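Local coordinates for uncharacterized protein (Bacillus cereus, PDB 5F2H) that is of unknown function but is probably a hydrolase, pairing a helical N-terminal domain with an alpha/beta hydrolase domain, at residues E35-I40 with A45-F50; H66-A71 with H100-L105; K151-Q156 with E306-I311; P236-W241 with T270-Q275. All blocks are in the same frame, centred on the assembly; numbering follows the deposited sequence.

Contact 1: E35-I40 with A45-F50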
# COMPACT_ATOMS: atom_id res chain seq x y z
N GLU B 35 33.39 8.81 -29.39
CA GLU B 35 32.96 10.06 -28.75
C GLU B 35 31.84 9.96 -27.71
O GLU B 35 31.83 10.67 -26.69
CB GLU B 35 32.51 11.07 -29.84
CG GLU B 35 31.95 12.40 -29.28
CD GLU B 35 31.44 13.38 -30.33
OE1 GLU B 35 32.00 13.47 -31.45
OE2 GLU B 35 30.49 14.14 -30.01
N HIS B 36 30.87 9.10 -27.95
CA HIS B 36 29.75 9.00 -27.05
C HIS B 36 29.80 7.93 -25.98
O HIS B 36 29.04 8.00 -25.01
CB HIS B 36 28.49 8.85 -27.89
CG HIS B 36 28.26 10.01 -28.80
ND1 HIS B 36 28.73 10.04 -30.10
CD2 HIS B 36 27.64 11.20 -28.60
CE1 HIS B 36 28.40 11.19 -30.66
NE2 HIS B 36 27.74 11.91 -29.77
N ALA B 37 30.68 6.96 -26.12
CA ALA B 37 30.79 5.88 -25.13
C ALA B 37 31.26 6.37 -23.78
O ALA B 37 30.86 5.83 -22.76
CB ALA B 37 31.71 4.78 -25.64
N LYS B 38 32.11 7.39 -23.78
CA LYS B 38 32.65 7.95 -22.53
C LYS B 38 31.65 8.30 -21.45
O LYS B 38 30.81 9.18 -21.63
CB LYS B 38 33.54 9.18 -22.76
CG LYS B 38 34.68 8.99 -23.75
CD LYS B 38 35.83 9.96 -23.53
CE LYS B 38 36.56 9.64 -22.22
NZ LYS B 38 37.71 10.54 -21.94
N GLY B 39 31.77 7.60 -20.32
CA GLY B 39 30.94 7.81 -19.16
C GLY B 39 29.77 6.87 -19.02
O GLY B 39 29.30 6.61 -17.92
N ILE B 40 29.30 6.34 -20.15
CA ILE B 40 28.15 5.44 -20.17
C ILE B 40 28.40 4.11 -19.48
O ILE B 40 29.33 3.37 -19.83
CB ILE B 40 27.62 5.22 -21.61
CG1 ILE B 40 27.09 6.55 -22.17
CG2 ILE B 40 26.50 4.19 -21.60
CD1 ILE B 40 26.59 6.50 -23.60
N ALA B 45 32.28 -4.98 -21.87
CA ALA B 45 32.64 -6.04 -22.80
C ALA B 45 31.93 -5.81 -24.12
O ALA B 45 32.55 -5.78 -25.16
CB ALA B 45 32.27 -7.39 -22.22
N GLN B 46 30.63 -5.57 -24.04
CA GLN B 46 29.82 -5.31 -25.21
C GLN B 46 30.25 -4.03 -25.91
O GLN B 46 30.22 -3.95 -27.14
CB GLN B 46 28.36 -5.18 -24.78
CG GLN B 46 27.35 -4.99 -25.91
CD GLN B 46 27.29 -6.15 -26.91
OE1 GLN B 46 28.31 -6.54 -27.47
NE2 GLN B 46 26.08 -6.60 -27.22
N ILE B 47 30.62 -3.01 -25.12
CA ILE B 47 31.09 -1.74 -25.68
C ILE B 47 32.42 -1.96 -26.41
O ILE B 47 32.62 -1.42 -27.51
CB ILE B 47 31.21 -0.66 -24.61
CG1 ILE B 47 29.82 -0.33 -24.06
CG2 ILE B 47 31.79 0.62 -25.20
CD1 ILE B 47 29.85 0.63 -22.90
N TYR B 48 33.33 -2.73 -25.82
CA TYR B 48 34.60 -2.99 -26.50
C TYR B 48 34.42 -3.79 -27.77
O TYR B 48 35.11 -3.54 -28.75
CB TYR B 48 35.62 -3.72 -25.62
CG TYR B 48 36.28 -2.85 -24.57
CD1 TYR B 48 37.36 -2.05 -24.91
CD2 TYR B 48 35.88 -2.87 -23.25
CE1 TYR B 48 38.00 -1.27 -23.97
CE2 TYR B 48 36.51 -2.09 -22.30
CZ TYR B 48 37.57 -1.30 -22.66
OH TYR B 48 38.21 -0.52 -21.73
N ASN B 49 33.51 -4.77 -27.74
CA ASN B 49 33.29 -5.59 -28.90
C ASN B 49 32.91 -4.65 -30.00
O ASN B 49 33.54 -4.65 -31.06
CB ASN B 49 32.21 -6.64 -28.66
CG ASN B 49 32.02 -7.58 -29.83
OD1 ASN B 49 32.83 -7.62 -30.76
ND2 ASN B 49 30.98 -8.38 -29.77
N PHE B 50 31.92 -3.79 -29.75
CA PHE B 50 31.53 -2.81 -30.78
C PHE B 50 32.71 -2.00 -31.29
O PHE B 50 32.90 -1.86 -32.51
CB PHE B 50 30.41 -1.90 -30.31
CG PHE B 50 29.03 -2.49 -30.47
CD1 PHE B 50 28.58 -3.53 -29.67
CD2 PHE B 50 28.14 -1.92 -31.37
CE1 PHE B 50 27.30 -4.05 -29.83
CE2 PHE B 50 26.86 -2.43 -31.51
CZ PHE B 50 26.44 -3.51 -30.75

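Contact 2: H66-A71 with H100-L105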
# COMPACT_ATOMS: atom_id res chain seq x y z
N HIS B 66 44.80 -3.15 -30.41
CA HIS B 66 44.98 -2.69 -29.02
C HIS B 66 43.63 -2.55 -28.27
O HIS B 66 43.57 -2.68 -27.05
CB HIS B 66 45.90 -1.48 -28.86
CG HIS B 66 45.59 -0.34 -29.77
ND1 HIS B 66 46.32 -0.07 -30.90
CD2 HIS B 66 44.61 0.58 -29.72
CE1 HIS B 66 45.82 0.99 -31.50
NE2 HIS B 66 44.77 1.40 -30.81
N VAL B 67 42.54 -2.34 -29.01
CA VAL B 67 41.22 -2.26 -28.40
C VAL B 67 40.96 -3.66 -27.88
O VAL B 67 40.63 -3.85 -26.72
CB VAL B 67 40.13 -1.85 -29.40
CG1 VAL B 67 38.75 -1.86 -28.75
CG2 VAL B 67 40.41 -0.48 -29.96
N MSE B 68 41.15 -4.64 -28.76
CA MSE B 68 40.97 -6.05 -28.43
C MSE B 68 41.84 -6.39 -27.26
O MSE B 68 41.34 -6.85 -26.23
CB MSE B 68 41.30 -6.87 -29.68
CG MSE B 68 40.62 -8.22 -29.64
SE MSE B 68 40.45 -8.94 -31.47
CE MSE B 68 39.35 -10.50 -31.00
N LYS B 69 43.14 -6.13 -27.37
CA LYS B 69 44.08 -6.42 -26.27
C LYS B 69 43.59 -5.90 -24.94
O LYS B 69 43.55 -6.63 -23.96
CB LYS B 69 45.46 -5.80 -26.50
CG LYS B 69 46.30 -6.41 -27.60
CD LYS B 69 47.63 -5.69 -27.73
CE LYS B 69 48.52 -6.35 -28.77
NZ LYS B 69 49.81 -5.64 -28.95
N GLU B 70 43.23 -4.64 -24.90
CA GLU B 70 42.77 -4.06 -23.66
C GLU B 70 41.64 -4.90 -23.08
O GLU B 70 41.78 -5.50 -22.00
CB GLU B 70 42.34 -2.62 -23.89
CG GLU B 70 41.85 -1.92 -22.64
CD GLU B 70 41.49 -0.46 -22.92
OE1 GLU B 70 42.24 0.19 -23.66
OE2 GLU B 70 40.49 0.05 -22.35
N ALA B 71 40.55 -4.98 -23.82
CA ALA B 71 39.36 -5.73 -23.42
C ALA B 71 39.65 -7.11 -22.86
O ALA B 71 39.20 -7.46 -21.77
CB ALA B 71 38.46 -5.89 -24.63
N HIS B 100 45.54 -14.61 -32.46
CA HIS B 100 45.35 -16.01 -32.09
C HIS B 100 45.47 -16.15 -30.58
O HIS B 100 44.78 -16.97 -29.98
CB HIS B 100 46.29 -16.95 -32.84
CG HIS B 100 46.12 -16.87 -34.33
ND1 HIS B 100 47.06 -16.28 -35.15
CD2 HIS B 100 45.06 -17.16 -35.12
CE1 HIS B 100 46.62 -16.29 -36.40
NE2 HIS B 100 45.41 -16.81 -36.40
N GLN B 101 46.32 -15.33 -29.97
CA GLN B 101 46.49 -15.34 -28.53
C GLN B 101 45.18 -15.03 -27.82
O GLN B 101 44.83 -15.63 -26.80
CB GLN B 101 47.48 -14.27 -28.11
CG GLN B 101 47.63 -14.14 -26.60
CD GLN B 101 48.51 -12.97 -26.22
OE1 GLN B 101 48.95 -12.20 -27.07
NE2 GLN B 101 48.73 -12.81 -24.92
N MSE B 102 44.49 -14.02 -28.33
CA MSE B 102 43.23 -13.62 -27.73
C MSE B 102 42.22 -14.71 -27.93
O MSE B 102 41.56 -15.11 -26.98
CB MSE B 102 42.84 -12.23 -28.15
CG MSE B 102 43.51 -11.35 -27.11
SE MSE B 102 43.94 -9.67 -27.99
CE MSE B 102 45.86 -9.91 -27.55
N VAL B 103 42.12 -15.21 -29.15
CA VAL B 103 41.18 -16.29 -29.46
C VAL B 103 41.31 -17.42 -28.45
O VAL B 103 40.35 -17.82 -27.79
CB VAL B 103 41.48 -16.88 -30.85
CG1 VAL B 103 40.74 -18.20 -31.06
CG2 VAL B 103 41.16 -15.89 -31.95
N GLN B 104 42.54 -17.89 -28.28
CA GLN B 104 42.77 -18.98 -27.38
C GLN B 104 42.47 -18.58 -25.94
O GLN B 104 42.00 -19.40 -25.15
CB GLN B 104 44.22 -19.46 -27.44
CG GLN B 104 44.25 -20.94 -27.20
CD GLN B 104 43.57 -21.65 -28.37
OE1 GLN B 104 43.63 -21.15 -29.50
NE2 GLN B 104 42.96 -22.80 -28.12
N LEU B 105 42.79 -17.35 -25.59
CA LEU B 105 42.55 -16.89 -24.25
C LEU B 105 41.07 -16.87 -23.99
O LEU B 105 40.63 -17.34 -22.94
CB LEU B 105 43.24 -15.54 -24.02
CG LEU B 105 43.17 -14.93 -22.62
CD1 LEU B 105 43.56 -15.91 -21.53
CD2 LEU B 105 44.05 -13.68 -22.60

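Contact 3: K151-Q156 with E306-I311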
# COMPACT_ATOMS: atom_id res chain seq x y z
N LYS B 151 -14.25 0.18 11.78
CA LYS B 151 -13.63 -1.05 11.28
C LYS B 151 -13.40 -1.02 9.76
O LYS B 151 -12.39 -1.55 9.28
CB LYS B 151 -14.55 -2.24 11.61
CG LYS B 151 -13.96 -3.61 11.33
CD LYS B 151 -14.99 -4.73 11.51
CE LYS B 151 -15.68 -4.70 12.87
NZ LYS B 151 -14.75 -4.70 14.02
N SER B 152 -14.30 -0.37 9.03
CA SER B 152 -14.21 -0.28 7.56
C SER B 152 -13.05 0.53 6.97
O SER B 152 -13.02 0.75 5.76
CB SER B 152 -15.53 0.23 6.99
OG SER B 152 -15.83 1.52 7.47
N VAL B 153 -12.11 0.99 7.79
CA VAL B 153 -10.96 1.74 7.28
C VAL B 153 -9.89 0.78 6.75
O VAL B 153 -8.96 1.20 6.07
CB VAL B 153 -10.29 2.65 8.33
CG1 VAL B 153 -11.26 3.73 8.79
CG2 VAL B 153 -9.75 1.84 9.52
N LEU B 154 -10.01 -0.50 7.09
CA LEU B 154 -9.05 -1.49 6.64
C LEU B 154 -9.21 -1.67 5.12
O LEU B 154 -8.26 -1.99 4.41
CB LEU B 154 -9.27 -2.81 7.36
CG LEU B 154 -9.22 -2.80 8.89
CD1 LEU B 154 -9.52 -4.19 9.42
CD2 LEU B 154 -7.88 -2.29 9.41
N ASP B 155 -10.43 -1.43 4.65
CA ASP B 155 -10.77 -1.53 3.23
C ASP B 155 -10.01 -0.49 2.40
O ASP B 155 -10.01 -0.55 1.17
CB ASP B 155 -12.28 -1.33 3.05
CG ASP B 155 -13.11 -2.36 3.81
OD1 ASP B 155 -12.57 -3.42 4.18
OD2 ASP B 155 -14.32 -2.12 4.01
N GLN B 156 -9.40 0.49 3.08
CA GLN B 156 -8.64 1.54 2.42
C GLN B 156 -7.16 1.44 2.77
O GLN B 156 -6.41 2.41 2.71
CB GLN B 156 -9.20 2.90 2.79
CG GLN B 156 -10.70 3.01 2.56
CD GLN B 156 -11.13 2.75 1.13
OE1 GLN B 156 -10.31 2.80 0.21
NE2 GLN B 156 -12.43 2.52 0.92
N GLU B 306 -15.82 8.08 1.31
CA GLU B 306 -15.67 9.43 0.74
C GLU B 306 -14.61 10.24 1.46
O GLU B 306 -13.75 10.84 0.85
CB GLU B 306 -16.94 10.28 0.86
CG GLU B 306 -18.10 10.02 -0.08
CD GLU B 306 -19.17 11.10 0.07
OE1 GLU B 306 -20.12 11.16 -0.74
OE2 GLU B 306 -19.03 11.96 0.99
N ALA B 307 -14.75 10.31 2.77
CA ALA B 307 -13.83 11.06 3.62
C ALA B 307 -12.38 10.74 3.29
O ALA B 307 -11.58 11.62 3.03
CB ALA B 307 -14.12 10.77 5.08
N ILE B 308 -12.05 9.46 3.29
CA ILE B 308 -10.69 9.06 2.99
C ILE B 308 -10.32 9.43 1.56
O ILE B 308 -9.20 9.90 1.31
CB ILE B 308 -10.48 7.57 3.29
CG1 ILE B 308 -10.63 7.35 4.80
CG2 ILE B 308 -9.09 7.12 2.84
CD1 ILE B 308 -10.38 5.94 5.26
N LYS B 309 -11.23 9.20 0.62
CA LYS B 309 -10.98 9.55 -0.79
C LYS B 309 -10.60 11.00 -0.82
O LYS B 309 -9.53 11.36 -1.29
CB LYS B 309 -12.20 9.32 -1.68
CG LYS B 309 -12.51 7.86 -2.01
CD LYS B 309 -13.87 7.70 -2.67
CE LYS B 309 -14.05 8.54 -3.93
NZ LYS B 309 -15.44 8.38 -4.46
N TYR B 310 -11.48 11.81 -0.26
CA TYR B 310 -11.29 13.25 -0.17
C TYR B 310 -9.95 13.62 0.46
O TYR B 310 -9.13 14.27 -0.18
CB TYR B 310 -12.43 13.85 0.65
CG TYR B 310 -12.30 15.32 0.96
CD1 TYR B 310 -12.64 16.29 0.02
CD2 TYR B 310 -11.91 15.74 2.22
CE1 TYR B 310 -12.55 17.63 0.31
CE2 TYR B 310 -11.81 17.09 2.53
CZ TYR B 310 -12.13 18.03 1.58
OH TYR B 310 -12.03 19.37 1.90
N ILE B 311 -9.74 13.16 1.69
CA ILE B 311 -8.52 13.46 2.45
C ILE B 311 -7.20 13.21 1.76
O ILE B 311 -6.40 14.12 1.59
CB ILE B 311 -8.50 12.77 3.84
CG1 ILE B 311 -9.57 13.41 4.73
CG2 ILE B 311 -7.14 12.92 4.52
CD1 ILE B 311 -9.67 12.80 6.10

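Contact 4: P236-W241 with T270-Q275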
# COMPACT_ATOMS: atom_id res chain seq x y z
N PRO B 236 -16.68 22.64 23.04
CA PRO B 236 -17.21 23.70 23.90
C PRO B 236 -16.38 25.00 24.02
O PRO B 236 -16.92 26.02 24.46
CB PRO B 236 -17.30 23.01 25.26
CG PRO B 236 -16.18 22.02 25.25
CD PRO B 236 -15.86 21.69 23.82
N GLU B 237 -15.11 24.97 23.66
CA GLU B 237 -14.24 26.15 23.75
C GLU B 237 -13.77 26.51 22.37
O GLU B 237 -12.62 26.90 22.19
CB GLU B 237 -13.00 25.80 24.57
CG GLU B 237 -13.28 25.31 25.98
CD GLU B 237 -12.11 24.50 26.56
OE1 GLU B 237 -11.43 23.81 25.78
OE2 GLU B 237 -11.93 24.49 27.80
N ILE B 238 -14.64 26.37 21.38
CA ILE B 238 -14.25 26.65 20.00
C ILE B 238 -13.75 28.08 19.81
O ILE B 238 -12.86 28.32 18.99
CB ILE B 238 -15.36 26.30 18.98
CG1 ILE B 238 -14.80 26.28 17.57
CG2 ILE B 238 -16.54 27.26 19.12
CD1 ILE B 238 -13.68 25.28 17.40
N ASP B 239 -14.34 29.04 20.54
CA ASP B 239 -13.89 30.43 20.43
C ASP B 239 -12.51 30.60 21.05
O ASP B 239 -11.64 31.25 20.46
CB ASP B 239 -14.88 31.42 21.06
CG ASP B 239 -16.18 31.54 20.27
OD1 ASP B 239 -16.32 30.87 19.22
OD2 ASP B 239 -17.05 32.32 20.70
N GLU B 240 -12.27 29.94 22.19
CA GLU B 240 -10.98 30.02 22.87
C GLU B 240 -9.82 29.48 22.04
O GLU B 240 -8.67 29.86 22.27
CB GLU B 240 -11.04 29.26 24.19
CG GLU B 240 -12.09 29.84 25.14
CD GLU B 240 -12.40 28.97 26.34
OE1 GLU B 240 -11.66 27.99 26.59
OE2 GLU B 240 -13.39 29.27 27.04
N TRP B 241 -10.11 28.60 21.08
CA TRP B 241 -9.06 28.04 20.24
C TRP B 241 -8.88 28.74 18.90
O TRP B 241 -8.22 28.20 18.01
CB TRP B 241 -9.23 26.53 20.00
CG TRP B 241 -9.26 25.67 21.25
CD1 TRP B 241 -8.59 25.91 22.42
CD2 TRP B 241 -9.68 24.31 21.32
NE1 TRP B 241 -8.75 24.86 23.29
CE2 TRP B 241 -9.39 23.84 22.63
CE3 TRP B 241 -10.35 23.45 20.43
CZ2 TRP B 241 -9.76 22.56 23.07
CZ3 TRP B 241 -10.70 22.18 20.87
CH2 TRP B 241 -10.41 21.75 22.18
N THR B 270 -20.56 22.02 16.55
CA THR B 270 -20.08 21.49 15.28
C THR B 270 -20.27 22.52 14.18
O THR B 270 -19.42 22.64 13.30
CB THR B 270 -20.77 20.17 14.88
OG1 THR B 270 -20.58 19.19 15.90
CG2 THR B 270 -20.20 19.66 13.56
N GLN B 271 -21.35 23.28 14.23
CA GLN B 271 -21.57 24.28 13.18
C GLN B 271 -20.69 25.51 13.43
O GLN B 271 -20.22 26.11 12.48
CB GLN B 271 -23.05 24.64 13.03
CG GLN B 271 -23.35 25.32 11.70
CD GLN B 271 -24.84 25.45 11.42
OE1 GLN B 271 -25.26 25.39 10.26
NE2 GLN B 271 -25.64 25.54 12.47
N GLN B 272 -20.42 25.84 14.70
CA GLN B 272 -19.55 26.98 15.02
C GLN B 272 -18.15 26.66 14.54
O GLN B 272 -17.44 27.53 14.03
CB GLN B 272 -19.45 27.21 16.53
CG GLN B 272 -20.76 27.52 17.22
CD GLN B 272 -20.59 27.63 18.72
OE1 GLN B 272 -19.46 27.71 19.21
NE2 GLN B 272 -21.70 27.64 19.45
N PHE B 273 -17.74 25.42 14.74
CA PHE B 273 -16.43 24.97 14.32
C PHE B 273 -16.30 25.07 12.81
O PHE B 273 -15.34 25.65 12.31
CB PHE B 273 -16.20 23.56 14.84
CG PHE B 273 -14.93 22.92 14.34
CD1 PHE B 273 -13.70 23.39 14.74
CD2 PHE B 273 -14.98 21.76 13.57
CE1 PHE B 273 -12.53 22.79 14.31
CE2 PHE B 273 -13.82 21.15 13.15
CZ PHE B 273 -12.59 21.66 13.52
N VAL B 274 -17.28 24.55 12.10
CA VAL B 274 -17.27 24.60 10.63
C VAL B 274 -17.19 26.05 10.15
O VAL B 274 -16.60 26.33 9.10
CB VAL B 274 -18.52 23.92 10.03
CG1 VAL B 274 -18.60 24.16 8.53
CG2 VAL B 274 -18.51 22.43 10.34
N GLN B 275 -17.81 26.97 10.89
CA GLN B 275 -17.79 28.39 10.55
C GLN B 275 -16.35 28.93 10.56
O GLN B 275 -15.93 29.61 9.63
CB GLN B 275 -18.66 29.17 11.54
CG GLN B 275 -18.69 30.67 11.33
CD GLN B 275 -19.22 31.09 9.97
OE1 GLN B 275 -19.61 30.27 9.14
NE2 GLN B 275 -19.24 32.41 9.75

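Contact 1: E35-I40 with A45-F50
A backbone bond of 3.1 Å from Ile40 N to Ala37 O closes the type II beta turn from Ala37 to Ile40, and it ties together the two residues that meet Ile47 on helix 44-58. The turn passes through Lys38 and Gly39; the glycine takes a positive phi of 97°, as expected at the third position of a type II turn. The chain is thereby folded back, so that Ala37 and Ile40 both direct their CB atoms toward the facing helix.

Ile47 answers with two separate branches. Its CG2 lies opposite the methyl group of Ala37, with CB of Ala37 and CG2 of Ile47 4.2 Å apart. The longer branch reaches the other end of the turn, CD1 of Ile47 coming 4.1 Å from the carbonyl O of Ile40, a van der Waals approach of a methyl to a backbone oxygen. The torsions explain this division: CG1 of Ile47 stands anti to the carbonyl carbon (chi1 -65°), which leaves CG2 anti to the backbone N. One isoleucine thus touches both ends of the turn, at the place where helices 26-37 and 44-58, consecutive in the chain, turn back on each other.

The pair belongs to a helical domain whose sequence family is grouped with the TPR-like helical repeats. Helix 10-23 packs against this junction, its Leu13 touching both His36 and Ile40, while Phe50 leans on Leu18 of the same helix. Tyr48, on another side of helix 44-58, packs against Val67 and Ala71 of helix 61-74.

Contact 2: H66-A71 with H100-L105
Met102 reaches from helix 97-115 across to helix 61-74 and lays the end of its side chain against Met68 and Lys69. Both methionines are selenomethionines in this crystal. The selenium of Met102 sits against the backbone, with SE of Met102 3.7 Å from CA of Lys69, and the terminal methyl goes further along the lysine, CE of Met102 lying 3.5 Å from CG of Lys69. On the other branch of the contact, CG of Met68 comes 4.0 Å from SE of Met102. The two methionine chains run antiparallel alongside one another, whereas Lys69 meets Met102 at a slant. Bends at chi2 (149°) and chi3 (-122°) fold the tip of Met102 onto the lysine, while Met68 and Lys69 both run extended beyond CG.

Both segments are helical throughout and belong to the helical N-terminal domain, in which helices stack side by side; here the two partners are separated in sequence by the short helix 81-86. Lys69 uses its aliphatic part for the contact and stays partly exposed, whereas both methionines are buried.

Further out, Met102 also rests on Ile72 and Ile73, and Leu105 touches the same two residues about one helical turn on. Met68 is flanked by Tyr52 of helix 44-58, Leu84 of helix 81-86 and Phe99. Val103 points away from helix 61-74 and packs on Ile85, while Lys69 lies beside Glu98.

Contact 3: K151-Q156 with E306-I311
The flat carboxamide of Gln156 stays back from Ile308, with CD of Gln156 5.3 Å from CD1 of Ile308, and the contact falls to the aliphatic part of the same side chain. The other flat group, the ring of Tyr310, is turned to a different part of the fold and makes a cation-pi contact with Lys254. The setting is the alpha/beta hydrolase fold: the connection between helix 143-150 and strand 158-164, partly 3-10, packs against helix 300-313, the last of the chain.

Ile308 is the shared partner. Its CD1 meets CG of Gln156 at 4.0 Å, and CB of Gln156 is almost as near. Gln156 has CG anti to its carbonyl carbon (chi1 -52°) and then bends at chi2 (-59°), which turns the amide off the isoleucine, and the two side chains meet at a slant. Beneath them the sheet supplies the floor: Ile308 touches Tyr158 and Ile203, Val153 touches Leu160, and Ile311 continues the apolar row onto Ile203 and Ile229. At the other end of the contact, CG1 of Val153 stands 4.3 Å from CD1 of Ile308.

Contact 4: P236-W241 with T270-Q275
Ile238 meets helix 267-279 on two sides, a buried one at Phe273 and an exposed one at Gln272. On the buried side, CD1 of Ile238 comes to the edge of the phenyl ring, near its plane and beside CD1 of Phe273, and CG1 of Ile238 lies 3.9 Å from CA of Phe273. The isoleucine runs nearly perpendicular to the phenylalanine side chain. CG1 of Ile238 is anti to the backbone N (chi1 -166°), and this sends the longer branch toward the ring while CG2 is left to face Gln272. Phe273 also touches Leu215, Leu235, Leu245 and Val257, and Ile238 shares the contact with Leu245.

The outer side is the one turned to solvent. CG2 of Ile238 packs 3.9 Å from CB of Gln272, and the apparent closeness of this methyl to the amide oxygen is too short to be trusted at this resolution. Gln272 runs extended beyond CG, and it and Asp239 are both exposed; their oxygens, OD1 of Asp239 and OE1 of Gln272, are 4.5 Å apart.

The contact joins neighbouring connections of the parallel sheet, successive beta-alpha-beta crossovers of the alpha/beta hydrolase fold: segment 236-241 lies on the connection from strand 227-231 to strand 254-260, and helix 267-279 on the next, from 254-260 to strand 284-289.

In the fold
The four contacts fall into two pairs, one in each domain. Contacts 1 and 2 lie in the helical N-terminal domain with centres about 17 Å apart; they touch through helices 44-58 and 61-74, which follow each other in the chain, and Tyr48 OH and Glu70 OE2 are close enough for a probable hydrogen bond. Contacts 3 and 4, about 25 Å apart between centres, both pack onto the parallel sheet of the alpha/beta hydrolase domain, and contact 4 is nested within the loop that contact 3 closes. Between the pairs the centres are 52 to 83 Å apart, on opposite sides of the chain's centre, so none of these four contacts bridges the two domains.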